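Local coordinates for lipoprotein signal peptidase (Staphylococcus aureus, PDB 6RYO) that probably cleaves signal peptides from bacterial membrane prolipoproteins, as an aspartic endopeptidase embedded in the cell membrane, at residues Y104-D109 against A119-F124. Sequence-based numbering, arbitrary orientation.
With OLC ((2R)-2,3-dihydroxypropyl (9Z)-octadec-9-enoate), chain E.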
loop_
_atom_site.group_PDB
_atom_site.type_symbol
_atom_site.label_atom_id
_atom_site.label_comp_id
_atom_site.label_asym_id
_atom_site.label_seq_id
_atom_site.Cartn_x
_atom_site.Cartn_y
_atom_site.Cartn_z
ATOM N N TYR A 104 17.615 -0.613 1.639
ATOM C CA TYR A 104 18.902 -1.070 1.129
ATOM C C TYR A 104 18.910 -1.119 -0.395
ATOM O O TYR A 104 19.917 -0.781 -1.027
ATOM C CB TYR A 104 19.231 -2.438 1.718
ATOM C CG TYR A 104 20.636 -2.894 1.429
ATOM C CD1 TYR A 104 21.698 -2.467 2.213
ATOM C CD2 TYR A 104 20.902 -3.752 0.372
ATOM C CE1 TYR A 104 22.984 -2.881 1.952
ATOM C CE2 TYR A 104 22.183 -4.170 0.104
ATOM C CZ TYR A 104 23.219 -3.733 0.896
ATOM O OH TYR A 104 24.496 -4.150 0.628
ATOM N N PHE A 105 17.804 -1.557 -1.001
ATOM C CA PHE A 105 17.653 -1.467 -2.451
ATOM C C PHE A 105 17.782 -0.018 -2.911
ATOM O O PHE A 105 18.470 0.278 -3.894
ATOM C CB PHE A 105 16.299 -2.059 -2.860
ATOM C CG PHE A 105 16.179 -2.406 -4.326
ATOM C CD1 PHE A 105 17.170 -2.070 -5.232
ATOM C CD2 PHE A 105 15.058 -3.072 -4.791
ATOM C CE1 PHE A 105 17.046 -2.389 -6.569
ATOM C CE2 PHE A 105 14.927 -3.395 -6.128
ATOM C CZ PHE A 105 15.924 -3.053 -7.018
ATOM N N PHE A 106 17.123 0.897 -2.195
ATOM C CA PHE A 106 17.187 2.321 -2.519
ATOM C C PHE A 106 18.626 2.822 -2.574
ATOM O O PHE A 106 18.980 3.627 -3.443
ATOM C CB PHE A 106 16.381 3.107 -1.483
ATOM C CG PHE A 106 16.137 4.545 -1.847
ATOM C CD1 PHE A 106 17.104 5.511 -1.622
ATOM C CD2 PHE A 106 14.924 4.934 -2.387
ATOM C CE1 PHE A 106 16.872 6.834 -1.949
ATOM C CE2 PHE A 106 14.683 6.253 -2.709
ATOM C CZ PHE A 106 15.659 7.205 -2.494
ATOM N N ILE A 107 19.470 2.356 -1.653
ATOM C CA ILE A 107 20.823 2.891 -1.549
ATOM C C ILE A 107 21.750 2.261 -2.586
ATOM O O ILE A 107 22.564 2.957 -3.206
ATOM C CB ILE A 107 21.350 2.700 -0.114
ATOM C CG1 ILE A 107 20.455 3.438 0.883
ATOM C CG2 ILE A 107 22.780 3.195 -0.003
ATOM C CD1 ILE A 107 20.862 3.254 2.334
ATOM N N LYS A 108 21.635 0.949 -2.807
ATOM C CA LYS A 108 22.629 0.199 -3.570
ATOM C C LYS A 108 22.420 0.275 -5.082
ATOM O O LYS A 108 23.376 0.516 -5.828
ATOM C CB LYS A 108 22.630 -1.265 -3.116
ATOM C CG LYS A 108 23.347 -1.508 -1.794
ATOM C CD LYS A 108 24.836 -1.224 -1.915
ATOM C CE LYS A 108 25.550 -1.406 -0.585
ATOM N NZ LYS A 108 27.011 -1.136 -0.700
ATOM N N ASP A 109 21.194 0.057 -5.560
ATOM C CA ASP A 109 20.947 -0.059 -6.993
ATOM C C ASP A 109 20.000 0.992 -7.555
ATOM O O ASP A 109 19.673 0.930 -8.745
ATOM C CB ASP A 109 20.402 -1.455 -7.325
ATOM C CG ASP A 109 21.492 -2.427 -7.719
ATOM O OD1 ASP A 109 22.653 -1.993 -7.867
ATOM O OD2 ASP A 109 21.186 -3.625 -7.886
ATOM N N ALA A 119 9.445 4.551 -7.318
ATOM C CA ALA A 119 8.779 3.256 -7.220
ATOM C C ALA A 119 9.015 2.615 -5.858
ATOM O O ALA A 119 8.083 2.095 -5.234
ATOM C CB ALA A 119 9.258 2.339 -8.344
ATOM N N ILE A 120 10.264 2.634 -5.387
ATOM C CA ILE A 120 10.574 2.096 -4.064
ATOM C C ILE A 120 9.797 2.846 -2.989
ATOM O O ILE A 120 9.297 2.245 -2.029
ATOM C CB ILE A 120 12.093 2.147 -3.812
ATOM C CG1 ILE A 120 12.834 1.270 -4.824
ATOM C CG2 ILE A 120 12.418 1.713 -2.393
ATOM C CD1 ILE A 120 14.338 1.339 -4.705
ATOM N N SER A 121 9.676 4.168 -3.136
ATOM C CA SER A 121 8.886 4.956 -2.194
ATOM C C SER A 121 7.430 4.509 -2.190
ATOM O O SER A 121 6.815 4.362 -1.126
ATOM C CB SER A 121 8.991 6.441 -2.539
ATOM O OG SER A 121 10.344 6.857 -2.560
ATOM N N LEU A 122 6.855 4.306 -3.380
ATOM C CA LEU A 122 5.488 3.804 -3.465
ATOM C C LEU A 122 5.366 2.431 -2.819
ATOM O O LEU A 122 4.360 2.131 -2.162
ATOM C CB LEU A 122 5.036 3.754 -4.923
ATOM C CG LEU A 122 4.887 5.110 -5.615
ATOM C CD1 LEU A 122 4.394 4.936 -7.044
ATOM C CD2 LEU A 122 3.945 6.003 -4.820
ATOM N N LEU A 123 6.375 1.576 -3.008
ATOM C CA LEU A 123 6.386 0.286 -2.326
ATOM C C LEU A 123 6.563 0.461 -0.822
ATOM O O LEU A 123 5.888 -0.205 -0.029
ATOM C CB LEU A 123 7.494 -0.601 -2.894
ATOM C CG LEU A 123 7.437 -0.965 -4.380
ATOM C CD1 LEU A 123 8.702 -1.703 -4.800
ATOM C CD2 LEU A 123 6.213 -1.802 -4.676
ATOM N N PHE A 124 7.467 1.354 -0.412
ATOM C CA PHE A 124 7.711 1.565 1.011
ATOM C C PHE A 124 6.482 2.152 1.695
ATOM O O PHE A 124 6.075 1.686 2.765
ATOM C CB PHE A 124 8.924 2.478 1.207
ATOM C CG PHE A 124 9.425 2.533 2.628
ATOM C CD1 PHE A 124 8.794 3.323 3.576
ATOM C CD2 PHE A 124 10.539 1.805 3.007
ATOM C CE1 PHE A 124 9.258 3.374 4.878
ATOM C CE2 PHE A 124 11.010 1.853 4.306
ATOM C CZ PHE A 124 10.368 2.638 5.243
HETATM C C10 OLC E . 3.082 10.782 8.850
HETATM C C9 OLC E . 3.821 9.904 8.205
HETATM C C11 OLC E . 3.720 12.051 9.412
HETATM C C8 OLC E . 5.316 10.152 8.021
HETATM C C24 OLC E . 14.441 5.870 0.972
HETATM C C12 OLC E . 2.655 12.865 10.140
HETATM C C7 OLC E . 5.994 8.847 7.611
HETATM C C6 OLC E . 5.861 8.655 6.102
HETATM C C5 OLC E . 7.032 7.813 5.607
HETATM C C4 OLC E . 8.335 8.573 5.854
HETATM C C3 OLC E . 9.520 7.615 5.749
HETATM C C2 OLC E . 9.487 6.911 4.393
HETATM C C21 OLC E . 12.457 5.646 2.447
HETATM C C1 OLC E . 10.901 6.507 3.982
HETATM C C22 OLC E . 12.932 6.081 1.065
HETATM O O19 OLC E . 11.783 6.547 4.774
HETATM O O25 OLC E . 15.087 6.758 1.843
HETATM O O23 OLC E . 12.285 5.312 0.091
HETATM O O20 OLC E . 11.152 6.102 2.664
#
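Ile120 reaches across to the backbone between Phe105 and Phe106 and supplies nearly all the direct contact between residues 104-109 and 119-124. Its CD1 stops 3.7 Å from Phe106 CA and 4.1 Å from Phe105 C, at the end of an extended chain (chi2 176°) that carries the methyl to the facing backbone. The same methyl lies over one face of the Phe105 ring, displaced toward the rim and 4.2 Å from CG. The second branch, CG2, meets the Phe106 ring at its edge, 4.1 Å from CD2. The two phenylalanines thus flank one isoleucine, Phe105 offering a face and Phe106 an edge.

A monoolein molecule packs against Phe106 and Phe124. Its glycerol carbon C24 sits over the centre of the Phe106 ring, 3.5 Å from CG, in a CH-pi arrangement, while one face of Phe124 lies against the ester end, with CE1 3.6 Å from C2. A chi1 of -168°, with CG anti to the backbone N, carries the Phe106 ring out to where its face meets the lipid and its edge Ile120.

Ser121 brings the one polar side chain to this cluster. Its OG is 4.4 Å from Phe106 CE2, and is hydrogen-bonded to the carbonyl of Gln117 in its own helix and, weakly, to that of Ser34 on helix 31-55.

No hydrogen bond joins the two segments, which run antiparallel (170°) with axes 10.6 Å apart, as neighbouring transmembrane helices of a hairpin. Cohesion here is therefore apolar, resting on one isoleucine and two aromatic rings, with the lipid headgroup covering one face of Phe106.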